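PDB 1LVM: catalytic domain of the nuclear inclusion protein A (nia), which is a chymotrypsin-type cysteine protease of peptidase family C4 that probably cleaves the viral polyprotein at specific sequences. Local coordinates for residues A[25-30]-A[63-68]; A[38-43]-A[52-57]. The protein carries 1 engineered substitution. All coordinates share one frame; numbering follows the deposited sequence.

Contact 1: residues A[25-30]-A[63-68]; sequences TICHLT and LLVQSL
His28 and Gln66 face each other as a hydrogen-bonded antiparallel pair, and Thr30 and Leu64, two residues on, form a second. His28 N reaches Gln66 O over 2.8 Å, and the return bond from Gln66 N to His28 O is almost straight, with 174° at the hydrogen. Thr30 N to Leu64 O, at 3.0 Å, and Leu64 N to Thr30 O complete the set. Between the two pairs Leu29 and Val65 form the non-hydrogen-bonded pair.

The apolar packing lies on the face that carries Leu29 and Val65. These two side chains run side by side, with Leu29 CD2 3.9 Å from Val65 CG1. That same Val65 methyl, set anti to its own N (chi1 180°), also meets Cys27 CB at 4.0 Å. Further along, Cys27 SG rests 3.7 Å from Ser67 CB, and Ile49 on strand 48-51 packs against Cys27, Leu29 and Val65.

Water does the joining elsewhere. One molecule accepts from Leu68 N and donates to Ile26 O where the strand pairing ends. Another, in the plane of the His28 ring, lies 3.1 Å from His28 ND1 and donates to Gln66 OE1. The two strands are neighbours in the N-terminal beta barrel of the chymotrypsin-like fold.

Contact 2: residues A[38-43]-A[52-57]; sequences TSLYGI and NKHLFR
Leu40, on one strand of the N-terminal beta barrel of this chymotrypsin-like fold, packs its side chain against the short 3-10 turn 53-55 and the residue just before it, meeting Asn52, His54 and Leu55. The turn is held by its own backbone: Leu55 N bonds to Asn52 O and Phe56 N to Lys53 O.

The tight part is built round the branch of Leu40. Its CG, set between the backbone N and carbonyl carbon (chi1 77°), is aimed at the turn, and the branch there sends the two methyls to different partners. CD2 packs 3.7 Å from Leu55 CD1, a purely apolar contact that Leu29 of the adjoining strand extends by touching both leucines. CD1 goes to the His54 ring instead. The Asn52 amide lies across Leu40, its OD1 3.7 Å from Leu40 CG, while its ND2 is held by Asp89 OD2 and His175 O, so the amide's orientation is set from outside the contact.

The looser side is at Thr38, which is partly exposed to solvent. Its CG2 comes only to 4.3 Å from Leu55 CD1, and its carbonyl O is 4.1 Å from that methyl.

His54, Asp89 and Cys159 probably correspond to the catalytic triad of this protease class. Asp89 OD1 also takes the His54 backbone N-H, and an aromatic side chain of the bound peptide stacks on the His54 ring. Leu40 packs against this probable triad histidine: its CD1 lies 3.5 Å from NE2 and 4.0 Å from CD2 of His54.

In the fold
From the N terminus the chain runs up strand 26-33 and turns back along strand 36-45, its neighbour in the sheet. It then passes through strand 48-51 into the turn of 52-57, where contact 2 closes a loop with only eight residues between its segments. The chain next enters strand 62-67, which pairs on the other side of strand 26-33, and there contact 1 closes the wider loop of 32 residues. Contact 2 falls wholly within that span. The two meet directly: Leu29 N probably bonds to Leu40 O, and Thr30 OG1 to Ser39 OG. Contact 1 joins neighbouring barrel strands; contact 2 ties strand 36-45 to the turn that carries His54.

Contact 1: residues A[25-30]-A[63-68]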
loop_
_atom_site.group_PDB
_atom_site.type_symbol
_atom_site.label_atom_id
_atom_site.label_comp_id
_atom_site.label_asym_id
_atom_site.label_seq_id
_atom_site.Cartn_x
_atom_site.Cartn_y
_atom_site.Cartn_z
ATOM N N THR A 25 -5.601 10.456 -0.116
ATOM C CA THR A 25 -4.537 10.209 0.892
ATOM C C THR A 25 -3.355 9.445 0.308
ATOM O O THR A 25 -2.344 9.228 1.006
ATOM C CB THR A 25 -5.020 9.372 2.073
ATOM O OG1 THR A 25 -5.282 8.020 1.623
ATOM C CG2 THR A 25 -6.312 9.944 2.653
ATOM N N ILE A 26 -3.456 9.033 -0.943
ATOM C CA ILE A 26 -2.350 8.274 -1.544
ATOM C C ILE A 26 -1.175 9.170 -1.920
ATOM O O ILE A 26 -1.370 10.314 -2.348
ATOM C CB ILE A 26 -2.874 7.501 -2.776
ATOM C CG1 ILE A 26 -3.865 6.480 -2.288
ATOM C CG2 ILE A 26 -1.663 6.961 -3.619
ATOM C CD1 ILE A 26 -4.546 5.685 -3.455
ATOM N N CYS A 27 0.045 8.705 -1.620
ATOM C CA CYS A 27 1.231 9.425 -1.966
ATOM C C CYS A 27 2.092 8.575 -2.834
ATOM O O CYS A 27 2.091 7.321 -2.721
ATOM C CB CYS A 27 2.092 9.704 -0.694
ATOM S SG CYS A 27 1.278 10.661 0.632
ATOM N N HIS A 28 2.867 9.237 -3.669
ATOM C CA HIS A 28 3.829 8.516 -4.503
ATOM C C HIS A 28 5.192 8.703 -3.829
ATOM O O HIS A 28 5.591 9.831 -3.543
ATOM C CB HIS A 28 3.921 9.045 -5.908
ATOM C CG HIS A 28 4.674 8.107 -6.801
ATOM N ND1 HIS A 28 5.823 8.469 -7.474
ATOM C CD2 HIS A 28 4.456 6.798 -7.104
ATOM C CE1 HIS A 28 6.275 7.429 -8.160
ATOM N NE2 HIS A 28 5.466 6.402 -7.952
ATOM N N LEU A 29 5.913 7.591 -3.631
ATOM C CA LEU A 29 7.183 7.585 -2.900
ATOM C C LEU A 29 8.348 7.128 -3.764
ATOM O O LEU A 29 8.250 6.098 -4.441
ATOM C CB LEU A 29 7.045 6.584 -1.717
ATOM C CG LEU A 29 5.779 6.754 -0.826
ATOM C CD1 LEU A 29 5.731 5.736 0.296
ATOM C CD2 LEU A 29 5.765 8.115 -0.160
ATOM N N THR A 30 9.438 7.885 -3.731
ATOM C CA THR A 30 10.609 7.498 -4.429
ATOM C C THR A 30 11.806 7.472 -3.512
ATOM O O THR A 30 12.212 8.488 -3.000
ATOM C CB THR A 30 10.866 8.440 -5.657
ATOM O OG1 THR A 30 9.727 8.375 -6.538
ATOM C CG2 THR A 30 12.145 8.026 -6.385
ATOM N N LEU A 63 14.078 10.563 0.253
ATOM C CA LEU A 63 12.727 10.065 -0.059
ATOM C C LEU A 63 11.893 11.192 -0.624
ATOM O O LEU A 63 11.653 12.197 0.082
ATOM C CB LEU A 63 12.001 9.521 1.188
ATOM C CG LEU A 63 10.615 8.914 0.886
ATOM C CD1 LEU A 63 10.809 7.588 0.034
ATOM C CD2 LEU A 63 9.875 8.566 2.181
ATOM N N LEU A 64 11.448 11.051 -1.878
ATOM C CA LEU A 64 10.586 12.112 -2.463
ATOM C C LEU A 64 9.156 11.664 -2.210
ATOM O O LEU A 64 8.797 10.534 -2.537
ATOM C CB LEU A 64 10.811 12.215 -3.950
ATOM C CG LEU A 64 10.224 13.429 -4.686
ATOM C CD1 LEU A 64 10.809 14.739 -4.119
ATOM C CD2 LEU A 64 10.594 13.313 -6.152
ATOM N N VAL A 65 8.326 12.552 -1.664
ATOM C CA VAL A 65 6.935 12.178 -1.354
ATOM C C VAL A 65 5.974 13.121 -2.063
ATOM O O VAL A 65 5.925 14.307 -1.751
ATOM C CB VAL A 65 6.647 12.325 0.110
ATOM C CG1 VAL A 65 5.181 11.928 0.388
ATOM C CG2 VAL A 65 7.600 11.439 0.933
ATOM N N GLN A 66 5.274 12.592 -3.050
ATOM C CA GLN A 66 4.303 13.381 -3.810
ATOM C C GLN A 66 2.890 13.135 -3.241
ATOM O O GLN A 66 2.464 11.992 -3.149
ATOM C CB GLN A 66 4.377 13.011 -5.287
ATOM C CG GLN A 66 3.286 13.784 -6.023
ATOM C CD GLN A 66 3.617 14.079 -7.450
ATOM O OE1 GLN A 66 4.267 13.262 -8.126
ATOM N NE2 GLN A 66 3.165 15.266 -7.936
ATOM N N SER A 67 2.181 14.201 -2.821
ATOM C CA SER A 67 0.852 14.022 -2.226
ATOM C C SER A 67 -0.082 15.143 -2.737
ATOM O O SER A 67 0.297 15.938 -3.590
ATOM C CB SER A 67 0.909 14.137 -0.715
ATOM O OG SER A 67 1.233 15.473 -0.315
ATOM N N LEU A 68 -1.252 15.195 -2.134
ATOM C CA LEU A 68 -2.278 16.191 -2.471
ATOM C C LEU A 68 -1.714 17.574 -2.152
ATOM O O LEU A 68 -2.002 18.567 -2.832
ATOM C CB LEU A 68 -3.484 15.934 -1.584
ATOM C CG LEU A 68 -4.757 16.781 -1.527
ATOM C CD1 LEU A 68 -5.689 16.413 -2.674
ATOM C CD2 LEU A 68 -5.433 16.522 -0.143
HETATM O O HOH W 1 -2.189 12.613 -1.050
HETATM O O HOH W 2 7.872 10.167 -5.511
HETATM O O HOH W 3 6.467 11.515 -7.568
#

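Contact 2: residues A[38-43]-A[52-57]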
loop_
_atom_site.group_PDB
_atom_site.type_symbol
_atom_site.label_atom_id
_atom_site.label_comp_id
_atom_site.label_asym_id
_atom_site.label_seq_id
_atom_site.Cartn_x
_atom_site.Cartn_y
_atom_site.Cartn_z
ATOM N N THR A 38 13.761 3.440 -6.167
ATOM C CA THR A 38 12.586 2.576 -6.041
ATOM C C THR A 38 11.367 3.451 -5.848
ATOM O O THR A 38 11.353 4.258 -4.927
ATOM C CB THR A 38 12.731 1.684 -4.811
ATOM O OG1 THR A 38 13.869 0.836 -4.990
ATOM C CG2 THR A 38 11.499 0.838 -4.580
ATOM N N SER A 39 10.353 3.296 -6.700
ATOM C CA SER A 39 9.151 4.108 -6.558
ATOM C C SER A 39 7.943 3.202 -6.385
ATOM O O SER A 39 7.853 2.139 -6.976
ATOM C CB SER A 39 8.931 4.963 -7.803
ATOM O OG SER A 39 9.870 6.013 -7.900
ATOM N N LEU A 40 7.004 3.640 -5.569
ATOM C CA LEU A 40 5.784 2.909 -5.318
ATOM C C LEU A 40 4.890 3.848 -4.490
ATOM O O LEU A 40 5.231 5.037 -4.256
ATOM C CB LEU A 40 6.074 1.520 -4.620
ATOM C CG LEU A 40 6.425 1.278 -3.117
ATOM C CD1 LEU A 40 7.556 0.296 -3.026
ATOM C CD2 LEU A 40 6.645 2.516 -2.298
ATOM N N TYR A 41 3.741 3.347 -4.081
ATOM C CA TYR A 41 2.816 4.215 -3.353
ATOM C C TYR A 41 2.644 3.945 -1.866
ATOM O O TYR A 41 3.046 2.919 -1.352
ATOM C CB TYR A 41 1.431 4.102 -4.009
ATOM C CG TYR A 41 1.465 4.607 -5.428
ATOM C CD1 TYR A 41 1.867 3.791 -6.480
ATOM C CD2 TYR A 41 1.089 5.909 -5.706
ATOM C CE1 TYR A 41 1.891 4.286 -7.828
ATOM C CE2 TYR A 41 1.098 6.414 -6.997
ATOM C CZ TYR A 41 1.485 5.627 -8.054
ATOM O OH TYR A 41 1.345 6.171 -9.326
ATOM N N GLY A 42 2.081 4.927 -1.178
ATOM C CA GLY A 42 1.773 4.769 0.251
ATOM C C GLY A 42 0.432 5.408 0.549
ATOM O O GLY A 42 -0.119 6.103 -0.309
ATOM N N ILE A 43 -0.111 5.137 1.746
ATOM C CA ILE A 43 -1.417 5.637 2.149
ATOM C C ILE A 43 -1.230 6.509 3.393
ATOM O O ILE A 43 -0.733 6.038 4.431
ATOM C CB ILE A 43 -2.346 4.476 2.500
ATOM C CG1 ILE A 43 -2.519 3.576 1.263
ATOM C CG2 ILE A 43 -3.731 5.029 3.002
ATOM C CD1 ILE A 43 -2.968 2.144 1.548
ATOM N N ASN A 52 4.850 -0.248 1.518
ATOM C CA ASN A 52 5.506 -1.571 1.507
ATOM C C ASN A 52 6.843 -1.539 2.248
ATOM O O ASN A 52 7.609 -0.604 2.093
ATOM C CB ASN A 52 5.819 -1.977 0.058
ATOM C CG ASN A 52 4.583 -2.008 -0.804
ATOM O OD1 ASN A 52 4.135 -0.968 -1.327
ATOM N ND2 ASN A 52 4.014 -3.203 -0.961
ATOM N N LYS A 53 7.142 -2.587 3.015
ATOM C CA LYS A 53 8.397 -2.673 3.692
ATOM C C LYS A 53 9.532 -2.701 2.637
ATOM O O LYS A 53 10.622 -2.170 2.897
ATOM C CB LYS A 53 8.401 -3.985 4.526
ATOM C CG LYS A 53 9.447 -4.065 5.623
ATOM C CD LYS A 53 9.390 -5.418 6.350
ATOM C CE LYS A 53 8.302 -5.456 7.441
ATOM N NZ LYS A 53 8.211 -6.851 8.005
ATOM N N HIS A 54 9.314 -3.262 1.440
ATOM C CA HIS A 54 10.425 -3.336 0.500
ATOM C C HIS A 54 10.858 -2.003 -0.058
ATOM O O HIS A 54 11.830 -1.919 -0.764
ATOM C CB HIS A 54 10.196 -4.377 -0.619
ATOM C CG HIS A 54 9.230 -3.952 -1.653
ATOM N ND1 HIS A 54 7.901 -4.283 -1.583
ATOM C CD2 HIS A 54 9.392 -3.194 -2.784
ATOM C CE1 HIS A 54 7.288 -3.759 -2.623
ATOM N NE2 HIS A 54 8.161 -3.090 -3.373
ATOM N N LEU A 55 10.128 -0.953 0.262
ATOM C CA LEU A 55 10.574 0.391 -0.131
ATOM C C LEU A 55 11.991 0.598 0.490
ATOM O O LEU A 55 12.819 1.374 -0.013
ATOM C CB LEU A 55 9.620 1.422 0.520
ATOM C CG LEU A 55 10.000 2.905 0.298
ATOM C CD1 LEU A 55 10.140 3.210 -1.203
ATOM C CD2 LEU A 55 8.922 3.801 0.905
ATOM N N PHE A 56 12.194 -0.033 1.634
ATOM C CA PHE A 56 13.457 0.106 2.389
ATOM C C PHE A 56 14.489 -0.996 2.179
ATOM O O PHE A 56 15.232 -1.320 3.077
ATOM C CB PHE A 56 13.145 0.307 3.890
ATOM C CG PHE A 56 12.529 1.633 4.157
ATOM C CD1 PHE A 56 13.311 2.784 4.154
ATOM C CD2 PHE A 56 11.170 1.751 4.365
ATOM C CE1 PHE A 56 12.732 4.054 4.370
ATOM C CE2 PHE A 56 10.571 3.014 4.584
ATOM C CZ PHE A 56 11.335 4.154 4.591
ATOM N N ARG A 57 14.490 -1.574 0.981
ATOM C CA ARG A 57 15.516 -2.537 0.552
ATOM C C ARG A 57 16.807 -1.788 0.848
ATOM O O ARG A 57 17.791 -2.371 1.299
ATOM C CB ARG A 57 15.378 -2.809 -0.968
ATOM C CG ARG A 57 16.537 -3.586 -1.643
ATOM C CD ARG A 57 16.926 -4.809 -0.868
ATOM N NE ARG A 57 18.122 -5.422 -1.473
ATOM C CZ ARG A 57 19.347 -5.331 -0.954
ATOM N NH1 ARG A 57 19.523 -4.664 0.175
ATOM N NH2 ARG A 57 20.387 -5.892 -1.545
#